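Local coordinates for Lin1909 protein (Listeria innocua, PDB 3FIJ) that is of unknown function but binds manganese and may act as a gamma-glutamyl-gamma-aminobutyrate hydrolase, at residues P5-T10 against Q234-E239; Q31-A36 against G64-G69; D148-S153 against F223-E228; A99-A104 against V123-T128; I45-D50 against V56-L61. All blocks are in the same frame, centred on the assembly; numbering follows the deposited sequence.

How the contacts relate
Contacts 1, 2 and 5 meet in the parallel half of the central sheet, where strand 6-10 lies between strands 43-47 and 64-67; their centres are 9 to 13 Å apart. Along the chain, contact 1 joins near-terminal segments, so the other four fall between its two ends, with contact 5 inside the span of contact 2. Helices 31-40 and 227-241 cover one face of this region; contacts 4 and 5 meet on the other, covered by helices 55-60 and 91-106. Contact 3 lies at the periphery, its centre 28 Å from that of contact 4, but it touches contact 2 and shares helix 227-241 with contact 1. Together they trace an alpha/beta sandwich that joins both chain ends.

Contact 1: P5-T10 against Q234-E239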
# COMPACT_ATOMS: atom_id res chain seq x y z
N PRO A 5 -25.51 20.05 30.34
CA PRO A 5 -25.73 18.66 30.73
C PRO A 5 -24.51 17.85 30.27
O PRO A 5 -24.01 18.06 29.16
CB PRO A 5 -26.98 18.27 29.94
CG PRO A 5 -27.67 19.57 29.72
CD PRO A 5 -26.55 20.49 29.39
N VAL A 6 -24.02 16.95 31.11
CA VAL A 6 -22.87 16.13 30.75
C VAL A 6 -23.36 14.86 30.06
O VAL A 6 -24.26 14.19 30.55
CB VAL A 6 -22.04 15.73 32.00
CG1 VAL A 6 -20.97 14.73 31.62
CG2 VAL A 6 -21.39 16.97 32.63
N ILE A 7 -22.77 14.54 28.91
CA ILE A 7 -23.15 13.34 28.17
C ILE A 7 -21.98 12.37 28.07
O ILE A 7 -20.94 12.67 27.46
CB ILE A 7 -23.64 13.68 26.73
CG1 ILE A 7 -24.85 14.62 26.77
CG2 ILE A 7 -24.02 12.39 26.00
CD1 ILE A 7 -26.08 14.02 27.43
N GLY A 8 -22.14 11.20 28.68
CA GLY A 8 -21.10 10.19 28.63
C GLY A 8 -21.22 9.48 27.29
O GLY A 8 -22.26 8.88 26.99
N ILE A 9 -20.17 9.57 26.48
CA ILE A 9 -20.17 8.93 25.18
C ILE A 9 -19.31 7.68 25.26
O ILE A 9 -18.16 7.72 25.69
CB ILE A 9 -19.58 9.83 24.08
CG1 ILE A 9 -20.43 11.10 23.94
CG2 ILE A 9 -19.50 9.04 22.77
CD1 ILE A 9 -19.94 12.04 22.85
N THR A 10 -19.88 6.57 24.82
CA THR A 10 -19.20 5.29 24.84
C THR A 10 -18.29 5.20 23.61
O THR A 10 -18.59 5.76 22.57
CB THR A 10 -20.27 4.19 24.86
OG1 THR A 10 -19.80 3.07 25.61
CG2 THR A 10 -20.64 3.77 23.46
N GLN A 234 -30.45 16.44 20.06
CA GLN A 234 -31.03 17.54 20.82
C GLN A 234 -31.96 16.96 21.88
O GLN A 234 -31.92 17.37 23.05
CB GLN A 234 -31.82 18.48 19.91
CG GLN A 234 -32.35 19.73 20.62
CD GLN A 234 -31.23 20.57 21.23
OE1 GLN A 234 -30.39 21.11 20.51
NE2 GLN A 234 -31.23 20.68 22.55
N ALA A 235 -32.78 16.00 21.47
CA ALA A 235 -33.72 15.34 22.37
C ALA A 235 -32.98 14.70 23.55
O ALA A 235 -33.37 14.84 24.70
CB ALA A 235 -34.53 14.30 21.62
N LEU A 236 -31.90 13.98 23.26
CA LEU A 236 -31.12 13.35 24.32
C LEU A 236 -30.64 14.39 25.33
O LEU A 236 -30.75 14.19 26.53
CB LEU A 236 -29.90 12.62 23.75
CG LEU A 236 -28.92 12.16 24.83
CD1 LEU A 236 -29.59 11.10 25.72
CD2 LEU A 236 -27.66 11.60 24.18
N VAL A 237 -30.11 15.50 24.83
CA VAL A 237 -29.63 16.55 25.72
C VAL A 237 -30.78 17.25 26.45
O VAL A 237 -30.66 17.54 27.64
CB VAL A 237 -28.80 17.60 24.93
CG1 VAL A 237 -28.55 18.84 25.80
CG2 VAL A 237 -27.46 16.98 24.51
N ASP A 238 -31.88 17.50 25.75
CA ASP A 238 -33.04 18.14 26.38
C ASP A 238 -33.53 17.27 27.52
O ASP A 238 -33.80 17.75 28.62
CB ASP A 238 -34.19 18.33 25.38
CG ASP A 238 -33.92 19.43 24.38
OD1 ASP A 238 -33.04 20.27 24.66
OD2 ASP A 238 -34.60 19.46 23.33
N GLU A 239 -33.65 15.98 27.23
CA GLU A 239 -34.12 15.02 28.21
C GLU A 239 -33.14 14.87 29.37
O GLU A 239 -33.56 14.84 30.53
CB GLU A 239 -34.36 13.68 27.52
CG GLU A 239 -35.58 12.92 28.00
CD GLU A 239 -36.89 13.65 27.74
OE1 GLU A 239 -37.06 14.24 26.65
OE2 GLU A 239 -37.77 13.62 28.63
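I7 and V237 bury the most surface here, followed by P5, and the three interlock where the last helix crosses the start of the first strand. I7 forks against the helix. With CG1 beside its own backbone N (chi1 -59°), that branch lies 4.2 Å from V237 CG2, the two side chains crossing at about a right angle. Its other branch, CG2, is left to reach L236, meeting CD2 of that leucine tip to tip at 4.1 Å. One beta-branched residue thus touches two successive helix residues, which suits isoleucine to a strand lying under a helix.

V237 is forked as well. While its CG2 is turned to I7, its CG1 meets the proline ring, 4.1 Å from P5 CG. The valine therefore bridges the residue leading into the strand and the first inward-facing residue of the strand itself. P5 suits this entry because its compact ring presents carbon to the helix.

All four touching residues are buried and purely apolar, with separations of ordinary van der Waals packing. The polar residues of this helical turn lie farther out: Q234 NE2 donates to D238 OD1 at 2.8 Å, spanning one turn of the helix and meeting the carboxylate from above its plane. V40 and I37 of helix 31-40 extend the apolar layer over V237 and I7, and L66 of the neighbouring strand continues it beneath L236. This is the helix-on-sheet packing of an alpha/beta sandwich, here with the C-terminal helix 227-241 lying over strand 6-10.

Contact 2: Q31-A36 against G64-G69; sequences QRYVDA and GLLLTG
The ring of Y33 lies with one face over T68, whose methyl CG2 points almost straight at its middle, 3.5 Å from the centroid and only 7° off the ring normal: a well-centred CH-pi contact. Threonine suits it because its two branches do different work. With OG1 lodged between the backbone N and the carbonyl carbon (chi1 65°), that hydroxyl hydrogen-bonds to the carbonyl of T10 on the adjoining strand, while CG2 is turned to the aromatic ring.

Beyond the ring, the phenol oxygen accepts a bond from the next backbone amide, G69 N to Y33 OH at 3.0 Å with an N-H...O angle of 156°. Glycine fits here, because a CB would crowd the tyrosine oxygen. At the root of the ring, Y33 CB rests on L66 CD2, 4.2 Å away, so the tyrosine's carbon covers the strand while its hydroxyl serves the turn.

The ring also touches H218 and E220, which with C115 may form a Cys-His-Glu triad, as in relatives. T68 and G69 lie just past the C-terminal end of parallel strand 64-67, where class I glutamine amidotransferases place their active site, probably here too.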
# COMPACT_ATOMS: atom_id res chain seq x y z
N GLN A 31 -15.14 11.07 17.11
CA GLN A 31 -15.30 12.50 16.96
C GLN A 31 -16.66 13.04 16.56
O GLN A 31 -17.17 13.97 17.19
CB GLN A 31 -14.25 13.03 15.98
CG GLN A 31 -14.24 14.55 15.87
CD GLN A 31 -13.92 15.22 17.19
OE1 GLN A 31 -14.25 16.40 17.39
NE2 GLN A 31 -13.27 14.50 18.10
N ARG A 32 -17.26 12.47 15.53
CA ARG A 32 -18.55 13.00 15.10
C ARG A 32 -19.65 12.87 16.14
O ARG A 32 -20.62 13.63 16.10
CB ARG A 32 -18.93 12.40 13.74
CG ARG A 32 -17.90 12.83 12.69
CD ARG A 32 -18.33 12.60 11.26
NE ARG A 32 -17.18 12.76 10.37
CZ ARG A 32 -17.19 12.48 9.06
NH1 ARG A 32 -18.30 12.03 8.48
NH2 ARG A 32 -16.08 12.64 8.34
N TYR A 33 -19.50 11.95 17.08
CA TYR A 33 -20.51 11.84 18.13
C TYR A 33 -20.33 13.03 19.07
O TYR A 33 -21.31 13.62 19.51
CB TYR A 33 -20.38 10.53 18.92
CG TYR A 33 -20.69 9.28 18.13
CD1 TYR A 33 -19.68 8.59 17.47
CD2 TYR A 33 -21.99 8.77 18.06
CE1 TYR A 33 -19.94 7.41 16.76
CE2 TYR A 33 -22.27 7.59 17.36
CZ TYR A 33 -21.23 6.92 16.72
OH TYR A 33 -21.45 5.74 16.07
N VAL A 34 -19.08 13.38 19.37
CA VAL A 34 -18.84 14.53 20.25
C VAL A 34 -19.22 15.82 19.53
O VAL A 34 -19.68 16.77 20.17
CB VAL A 34 -17.35 14.62 20.78
CG1 VAL A 34 -16.69 13.26 20.75
CG2 VAL A 34 -16.56 15.65 20.01
N ASP A 35 -19.03 15.86 18.21
CA ASP A 35 -19.41 17.05 17.44
C ASP A 35 -20.91 17.24 17.62
O ASP A 35 -21.39 18.32 17.92
CB ASP A 35 -19.12 16.89 15.94
CG ASP A 35 -17.63 16.84 15.62
OD1 ASP A 35 -16.81 17.36 16.40
OD2 ASP A 35 -17.29 16.29 14.54
N ALA A 36 -21.65 16.15 17.43
CA ALA A 36 -23.09 16.16 17.57
C ALA A 36 -23.52 16.68 18.94
O ALA A 36 -24.36 17.57 19.05
CB ALA A 36 -23.64 14.76 17.35
N GLY A 64 -26.57 12.03 30.90
CA GLY A 64 -27.15 11.25 29.83
C GLY A 64 -26.11 10.30 29.25
O GLY A 64 -24.91 10.60 29.30
N LEU A 65 -26.57 9.18 28.70
CA LEU A 65 -25.68 8.17 28.12
C LEU A 65 -25.88 7.95 26.61
O LEU A 65 -26.98 7.62 26.15
CB LEU A 65 -25.89 6.84 28.85
CG LEU A 65 -25.21 5.59 28.29
CD1 LEU A 65 -23.69 5.73 28.40
CD2 LEU A 65 -25.70 4.37 29.06
N LEU A 66 -24.80 8.12 25.84
CA LEU A 66 -24.85 7.93 24.39
C LEU A 66 -23.99 6.71 23.99
O LEU A 66 -22.77 6.72 24.13
CB LEU A 66 -24.33 9.19 23.68
CG LEU A 66 -24.21 9.12 22.15
CD1 LEU A 66 -25.58 8.86 21.52
CD2 LEU A 66 -23.64 10.43 21.62
N LEU A 67 -24.64 5.66 23.50
CA LEU A 67 -23.94 4.45 23.07
C LEU A 67 -23.63 4.55 21.58
O LEU A 67 -24.53 4.77 20.76
CB LEU A 67 -24.78 3.21 23.37
CG LEU A 67 -24.85 2.84 24.85
CD1 LEU A 67 -25.90 1.78 25.10
CD2 LEU A 67 -23.48 2.34 25.29
N THR A 68 -22.36 4.37 21.24
CA THR A 68 -21.90 4.48 19.86
C THR A 68 -21.77 3.18 19.09
O THR A 68 -21.95 2.08 19.63
CB THR A 68 -20.54 5.18 19.81
OG1 THR A 68 -19.56 4.37 20.47
CG2 THR A 68 -20.60 6.55 20.50
N GLY A 69 -21.45 3.33 17.81
CA GLY A 69 -21.27 2.20 16.93
C GLY A 69 -20.00 1.46 17.29
O GLY A 69 -19.33 1.79 18.27

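Contact 3: D148-S153 against F223-E228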
# COMPACT_ATOMS: atom_id res chain seq x y z
N ASP A 148 -21.95 7.21 0.13
CA ASP A 148 -21.15 7.71 1.23
C ASP A 148 -21.98 7.87 2.51
O ASP A 148 -23.12 8.34 2.51
CB ASP A 148 -20.43 9.01 0.84
CG ASP A 148 -21.33 10.19 0.84
OD1 ASP A 148 -22.31 10.19 0.06
OD2 ASP A 148 -21.04 11.12 1.63
N GLU A 149 -21.36 7.41 3.60
CA GLU A 149 -21.92 7.40 4.95
C GLU A 149 -22.79 8.56 5.39
O GLU A 149 -23.69 8.39 6.21
CB GLU A 149 -20.79 7.24 5.95
CG GLU A 149 -19.65 8.20 5.72
CD GLU A 149 -18.53 8.04 6.73
OE1 GLU A 149 -18.16 6.87 7.01
OE2 GLU A 149 -18.02 9.06 7.22
N GLN A 150 -22.52 9.73 4.84
CA GLN A 150 -23.25 10.93 5.22
C GLN A 150 -24.70 10.99 4.71
O GLN A 150 -25.53 11.69 5.29
CB GLN A 150 -22.43 12.14 4.75
CG GLN A 150 -22.74 13.45 5.42
CD GLN A 150 -21.60 14.45 5.28
OE1 GLN A 150 -21.00 14.59 4.21
NE2 GLN A 150 -21.28 15.15 6.37
N LEU A 151 -25.01 10.26 3.64
CA LEU A 151 -26.35 10.29 3.07
C LEU A 151 -27.21 9.06 3.36
O LEU A 151 -26.70 7.96 3.54
CB LEU A 151 -26.25 10.50 1.56
CG LEU A 151 -25.34 11.66 1.12
CD1 LEU A 151 -25.16 11.61 -0.38
CD2 LEU A 151 -25.94 12.99 1.54
N GLY A 152 -28.53 9.26 3.39
CA GLY A 152 -29.45 8.16 3.64
C GLY A 152 -29.42 7.19 2.47
O GLY A 152 -29.02 7.57 1.37
N SER A 153 -29.82 5.94 2.70
CA SER A 153 -29.81 4.95 1.63
C SER A 153 -31.09 4.12 1.54
O SER A 153 -31.53 3.78 0.45
CB SER A 153 -28.60 4.02 1.79
OG SER A 153 -28.66 3.30 3.01
N PHE A 223 -26.19 14.53 10.80
CA PHE A 223 -26.62 15.76 11.47
C PHE A 223 -26.03 17.05 10.93
O PHE A 223 -26.68 18.08 10.97
CB PHE A 223 -26.39 15.66 12.98
CG PHE A 223 -25.07 16.19 13.44
CD1 PHE A 223 -24.89 17.54 13.69
CD2 PHE A 223 -23.99 15.33 13.60
CE1 PHE A 223 -23.67 18.04 14.11
CE2 PHE A 223 -22.75 15.82 14.02
CZ PHE A 223 -22.59 17.17 14.27
N GLN A 224 -24.80 17.00 10.44
CA GLN A 224 -24.18 18.19 9.89
C GLN A 224 -24.96 18.68 8.65
O GLN A 224 -24.95 19.87 8.34
CB GLN A 224 -22.72 17.90 9.52
CG GLN A 224 -21.94 17.15 10.62
CD GLN A 224 -22.03 15.61 10.53
OE1 GLN A 224 -23.11 15.04 10.31
NE2 GLN A 224 -20.89 14.95 10.71
N THR A 225 -25.63 17.76 7.96
CA THR A 225 -26.38 18.13 6.77
C THR A 225 -27.81 17.60 6.75
O THR A 225 -28.38 17.41 5.69
CB THR A 225 -25.70 17.62 5.49
OG1 THR A 225 -25.79 16.18 5.44
CG2 THR A 225 -24.24 18.04 5.46
N ASP A 226 -28.38 17.35 7.93
CA ASP A 226 -29.74 16.84 8.02
C ASP A 226 -30.29 17.30 9.36
O ASP A 226 -30.11 16.64 10.38
CB ASP A 226 -29.75 15.31 7.93
CG ASP A 226 -31.16 14.73 7.91
OD1 ASP A 226 -31.43 13.80 8.69
OD2 ASP A 226 -32.00 15.19 7.09
N PRO A 227 -30.98 18.45 9.38
CA PRO A 227 -31.55 19.00 10.62
C PRO A 227 -32.29 18.00 11.49
O PRO A 227 -32.14 18.01 12.72
CB PRO A 227 -32.46 20.11 10.11
CG PRO A 227 -31.70 20.61 8.88
CD PRO A 227 -31.29 19.31 8.22
N GLU A 228 -33.08 17.14 10.88
CA GLU A 228 -33.85 16.15 11.64
C GLU A 228 -32.93 15.24 12.46
O GLU A 228 -33.25 14.89 13.60
CB GLU A 228 -34.72 15.34 10.69
CG GLU A 228 -35.50 16.23 9.73
CD GLU A 228 -36.46 15.46 8.84
OE1 GLU A 228 -36.08 14.36 8.38
OE2 GLU A 228 -37.58 15.96 8.60
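Q150 reaches over to T225 and Q224 with an extended chain, the main touch across this surface contact. Its CG stands 4.1 Å from T225 OG1, the two side chains crossing at about a right angle, and its NE2 lies 4.3 Å from Q224 CD. These are loose van der Waals approaches between polar residues. A long flexible glutamine and a small threonine suit such a site at the rim of the protein. Since CG stands anti to the Q150 backbone N (chi1 -160°), the chain can run out toward T225.

The second shell fixes each backbone. Q150 occupies the third position of a type I turn closed by L151 N to D148 O at 2.9 Å; outside it, N175 bonds to the carbonyl of E149. On the other side, D226 is the N-cap of helix 227-241: its side chain caps a backbone N in the first turn and OD1 hydrogen-bonds to S229 OG, while F223 packs on helix 31-40.

Farther out, D148 and L151 pack on F90 of a third subunit. The contact joins a beta turn, just before the strand of manganese ligand H154, to the N-capped start of the C-terminal helix.

Contact 4: A99-A104 against V123-T128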
# COMPACT_ATOMS: atom_id res chain seq x y z
N ALA A 99 -23.14 -3.02 31.75
CA ALA A 99 -23.12 -2.45 33.09
C ALA A 99 -23.54 -0.98 33.07
O ALA A 99 -24.18 -0.50 34.01
CB ALA A 99 -21.72 -2.59 33.70
N LEU A 100 -23.18 -0.27 32.01
CA LEU A 100 -23.54 1.14 31.89
C LEU A 100 -25.04 1.36 31.72
O LEU A 100 -25.61 2.19 32.43
CB LEU A 100 -22.81 1.82 30.70
CG LEU A 100 -21.32 2.18 30.78
CD1 LEU A 100 -20.89 2.82 29.46
CD2 LEU A 100 -21.06 3.14 31.91
N VAL A 101 -25.68 0.64 30.81
CA VAL A 101 -27.12 0.83 30.62
C VAL A 101 -27.90 0.47 31.88
O VAL A 101 -28.86 1.16 32.24
CB VAL A 101 -27.71 0.04 29.40
CG1 VAL A 101 -26.71 0.03 28.25
CG2 VAL A 101 -28.11 -1.35 29.80
N ARG A 102 -27.49 -0.59 32.56
CA ARG A 102 -28.16 -0.99 33.80
C ARG A 102 -28.02 0.10 34.86
O ARG A 102 -29.00 0.47 35.52
CB ARG A 102 -27.59 -2.32 34.30
CG ARG A 102 -28.01 -3.48 33.40
CD ARG A 102 -27.32 -4.81 33.71
NE ARG A 102 -27.81 -5.85 32.80
CZ ARG A 102 -27.38 -7.10 32.76
NH1 ARG A 102 -26.42 -7.50 33.60
NH2 ARG A 102 -27.89 -7.95 31.88
N ALA A 103 -26.82 0.64 35.01
CA ALA A 103 -26.59 1.71 35.97
C ALA A 103 -27.35 2.97 35.56
O ALA A 103 -27.85 3.70 36.41
CB ALA A 103 -25.09 2.01 36.09
N ALA A 104 -27.44 3.21 34.25
CA ALA A 104 -28.14 4.37 33.70
C ALA A 104 -29.65 4.21 33.91
O ALA A 104 -30.35 5.17 34.22
CB ALA A 104 -27.84 4.52 32.21
N VAL A 123 -29.59 -6.79 23.66
CA VAL A 123 -28.92 -7.93 24.26
C VAL A 123 -28.88 -7.81 25.78
O VAL A 123 -29.23 -8.75 26.50
CB VAL A 123 -27.46 -8.07 23.74
CG1 VAL A 123 -26.73 -9.19 24.50
CG2 VAL A 123 -27.47 -8.36 22.24
N ALA A 124 -28.46 -6.66 26.28
CA ALA A 124 -28.37 -6.43 27.72
C ALA A 124 -29.63 -6.81 28.46
O ALA A 124 -29.56 -7.34 29.57
CB ALA A 124 -28.05 -4.97 27.99
N LEU A 125 -30.78 -6.56 27.85
CA LEU A 125 -32.07 -6.85 28.47
C LEU A 125 -32.74 -8.17 28.06
O LEU A 125 -33.92 -8.38 28.33
CB LEU A 125 -33.04 -5.68 28.25
CG LEU A 125 -32.83 -4.41 29.10
CD1 LEU A 125 -33.08 -4.74 30.56
CD2 LEU A 125 -31.42 -3.87 28.93
N GLY A 126 -31.99 -9.05 27.40
CA GLY A 126 -32.54 -10.35 27.03
C GLY A 126 -32.95 -10.63 25.60
O GLY A 126 -33.61 -11.64 25.35
N GLY A 127 -32.58 -9.77 24.66
CA GLY A 127 -32.95 -10.00 23.27
C GLY A 127 -31.86 -10.76 22.54
O GLY A 127 -30.88 -11.16 23.16
N THR A 128 -32.03 -10.99 21.24
CA THR A 128 -31.02 -11.70 20.46
C THR A 128 -30.77 -10.97 19.15
O THR A 128 -31.50 -10.02 18.82
CB THR A 128 -31.43 -13.17 20.15
OG1 THR A 128 -32.60 -13.18 19.33
CG2 THR A 128 -31.71 -13.93 21.44
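R102 and V101 meet the end of helix 116-124 through different branches. The arginine has CG anti to its carbonyl carbon (chi1 -71°) and stays extended from CG to NE, which carries the guanidinium alongside the last helical residue. There R102 NH2 donates to A124 O at 2.9 Å, with an N-H...O angle of 160°; the oxygen sits at the edge of the guanidinium, and the donor lies in the carbonyl plane. Carbonyls of a final turn lack the next amides of the helix as partners, so a long cationic side chain is apt.

V101 is turned so that its second branch, CG2, lies between its backbone N and carbonyl carbon, facing A124 CB at 4.0 Å and L125 CD2 at 4.3 Å. Alanine's single methyl permits the close approach.

The helix stops in a Schellman motif: G126, at positive phi as glycine readily allows, gives its N to V123 O at 2.9 Å, and G127 N bonds to N122 O. Around this joint, V101 and A104 rest on L67 and L65 of strand 64-67. On another side of helix 91-106, L100 packs on A58 and I59 of helix 55-60.

Contact 5: I45-D50 against V56-L61; sequences IALPID and VQAISL
I45 and L61 make what is nominally the closer end of this contact, the methyl I45 CD1 lying 3.7 Å from L61 CD2. The isoleucine projects CG1 between its backbone N and carbonyl carbon (chi1 58°), and extends from there, so CD1 is sent out from the strand toward the end of the helix. The side chains cross at a slant. The exact place of the leucine methyl is doubtful, however, since it sits too near a backbone oxygen of its own segment, and the closeness should not be pressed.

The surer contrast is between the buried residues I45, L47 and A58 and the solvent side of the helix. Two residues along the strand from I45, L47 CD2 stands 4.4 Å from A58 CB. Here a long leucine meets the shortest of apolar side chains, which suits a helix residue facing a sheet. A58 lies between strand 43-47 and Y96 of helix 91-106, covered by both.

V56 and S60, by contrast, are exposed on the solvent side. S60 OG turns back toward Q57 O of its own helix, though the modelled bond is so short that its length is doubtful.

The strand is the outermost one within its chain, but a second subunit meets it: A46 packs on A46 of that copy and its backbone hydrogen-bonds to that subunit, and F43 of the copy touches A58. Within the chain, I45 pairs with I7 and I9. Strand 43-47, helix 55-60 and strand 64-67 form a beta-alpha-beta crossover over strand 6-10, a unit of the parallel alpha/beta fold.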
# COMPACT_ATOMS: atom_id res chain seq x y z
N ILE A 45 -18.08 13.72 27.35
CA ILE A 45 -16.86 13.15 27.91
C ILE A 45 -16.87 11.72 27.38
O ILE A 45 -17.92 11.08 27.31
CB ILE A 45 -16.81 13.09 29.46
CG1 ILE A 45 -17.99 12.29 30.02
CG2 ILE A 45 -16.71 14.50 30.03
CD1 ILE A 45 -17.86 11.98 31.50
N ALA A 46 -15.71 11.25 26.96
CA ALA A 46 -15.63 9.90 26.44
C ALA A 46 -15.34 8.95 27.60
O ALA A 46 -14.44 9.19 28.40
CB ALA A 46 -14.52 9.80 25.40
N LEU A 47 -16.14 7.89 27.70
CA LEU A 47 -15.96 6.90 28.75
C LEU A 47 -15.15 5.75 28.18
O LEU A 47 -15.65 4.98 27.36
CB LEU A 47 -17.31 6.38 29.24
CG LEU A 47 -18.21 7.42 29.91
CD1 LEU A 47 -19.57 6.83 30.19
CD2 LEU A 47 -17.55 7.89 31.20
N PRO A 48 -13.87 5.63 28.57
CA PRO A 48 -13.12 4.52 28.02
C PRO A 48 -13.67 3.20 28.55
O PRO A 48 -14.49 3.17 29.48
CB PRO A 48 -11.69 4.80 28.49
CG PRO A 48 -11.89 5.53 29.77
CD PRO A 48 -13.01 6.48 29.41
N ILE A 49 -13.25 2.10 27.95
CA ILE A 49 -13.71 0.82 28.43
C ILE A 49 -13.09 0.59 29.81
O ILE A 49 -11.90 0.82 30.01
CB ILE A 49 -13.31 -0.30 27.46
CG1 ILE A 49 -14.14 -0.17 26.18
CG2 ILE A 49 -13.55 -1.67 28.10
CD1 ILE A 49 -13.60 -0.98 25.04
N ASP A 50 -13.91 0.16 30.76
CA ASP A 50 -13.40 -0.08 32.11
C ASP A 50 -14.13 -1.27 32.71
O ASP A 50 -15.02 -1.85 32.10
CB ASP A 50 -13.59 1.16 32.98
CG ASP A 50 -12.66 1.19 34.18
OD1 ASP A 50 -12.40 2.29 34.71
OD2 ASP A 50 -12.18 0.11 34.61
N VAL A 56 -21.43 2.23 37.79
CA VAL A 56 -22.27 3.18 38.50
C VAL A 56 -21.51 4.49 38.75
O VAL A 56 -22.10 5.56 38.75
CB VAL A 56 -22.89 2.58 39.82
CG1 VAL A 56 -22.81 1.06 39.81
CG2 VAL A 56 -22.25 3.19 41.05
N GLN A 57 -20.19 4.42 38.95
CA GLN A 57 -19.42 5.64 39.17
C GLN A 57 -19.38 6.43 37.86
O GLN A 57 -19.34 7.66 37.86
CB GLN A 57 -17.99 5.33 39.62
CG GLN A 57 -17.18 6.60 39.88
CD GLN A 57 -15.73 6.34 40.28
OE1 GLN A 57 -15.01 7.27 40.63
NE2 GLN A 57 -15.31 5.09 40.21
N ALA A 58 -19.37 5.72 36.75
CA ALA A 58 -19.33 6.36 35.45
C ALA A 58 -20.62 7.16 35.21
O ALA A 58 -20.55 8.34 34.86
CB ALA A 58 -19.15 5.31 34.35
N ILE A 59 -21.77 6.53 35.42
CA ILE A 59 -23.06 7.20 35.22
C ILE A 59 -23.28 8.31 36.25
O ILE A 59 -23.97 9.29 35.97
CB ILE A 59 -24.24 6.18 35.29
CG1 ILE A 59 -24.33 5.40 33.98
CG2 ILE A 59 -25.57 6.90 35.50
CD1 ILE A 59 -23.16 4.49 33.76
N SER A 60 -22.67 8.19 37.42
CA SER A 60 -22.85 9.22 38.42
C SER A 60 -22.39 10.60 37.94
O SER A 60 -22.99 11.60 38.30
CB SER A 60 -22.12 8.86 39.73
OG SER A 60 -20.71 8.92 39.59
N LEU A 61 -21.34 10.67 37.12
CA LEU A 61 -20.92 12.00 36.69
C LEU A 61 -21.47 12.51 35.37
O LEU A 61 -21.07 13.58 34.91
CB LEU A 61 -19.39 12.16 36.73
CG LEU A 61 -18.40 11.21 36.07
CD1 LEU A 61 -18.02 10.10 37.02
CD2 LEU A 61 -18.99 10.69 34.78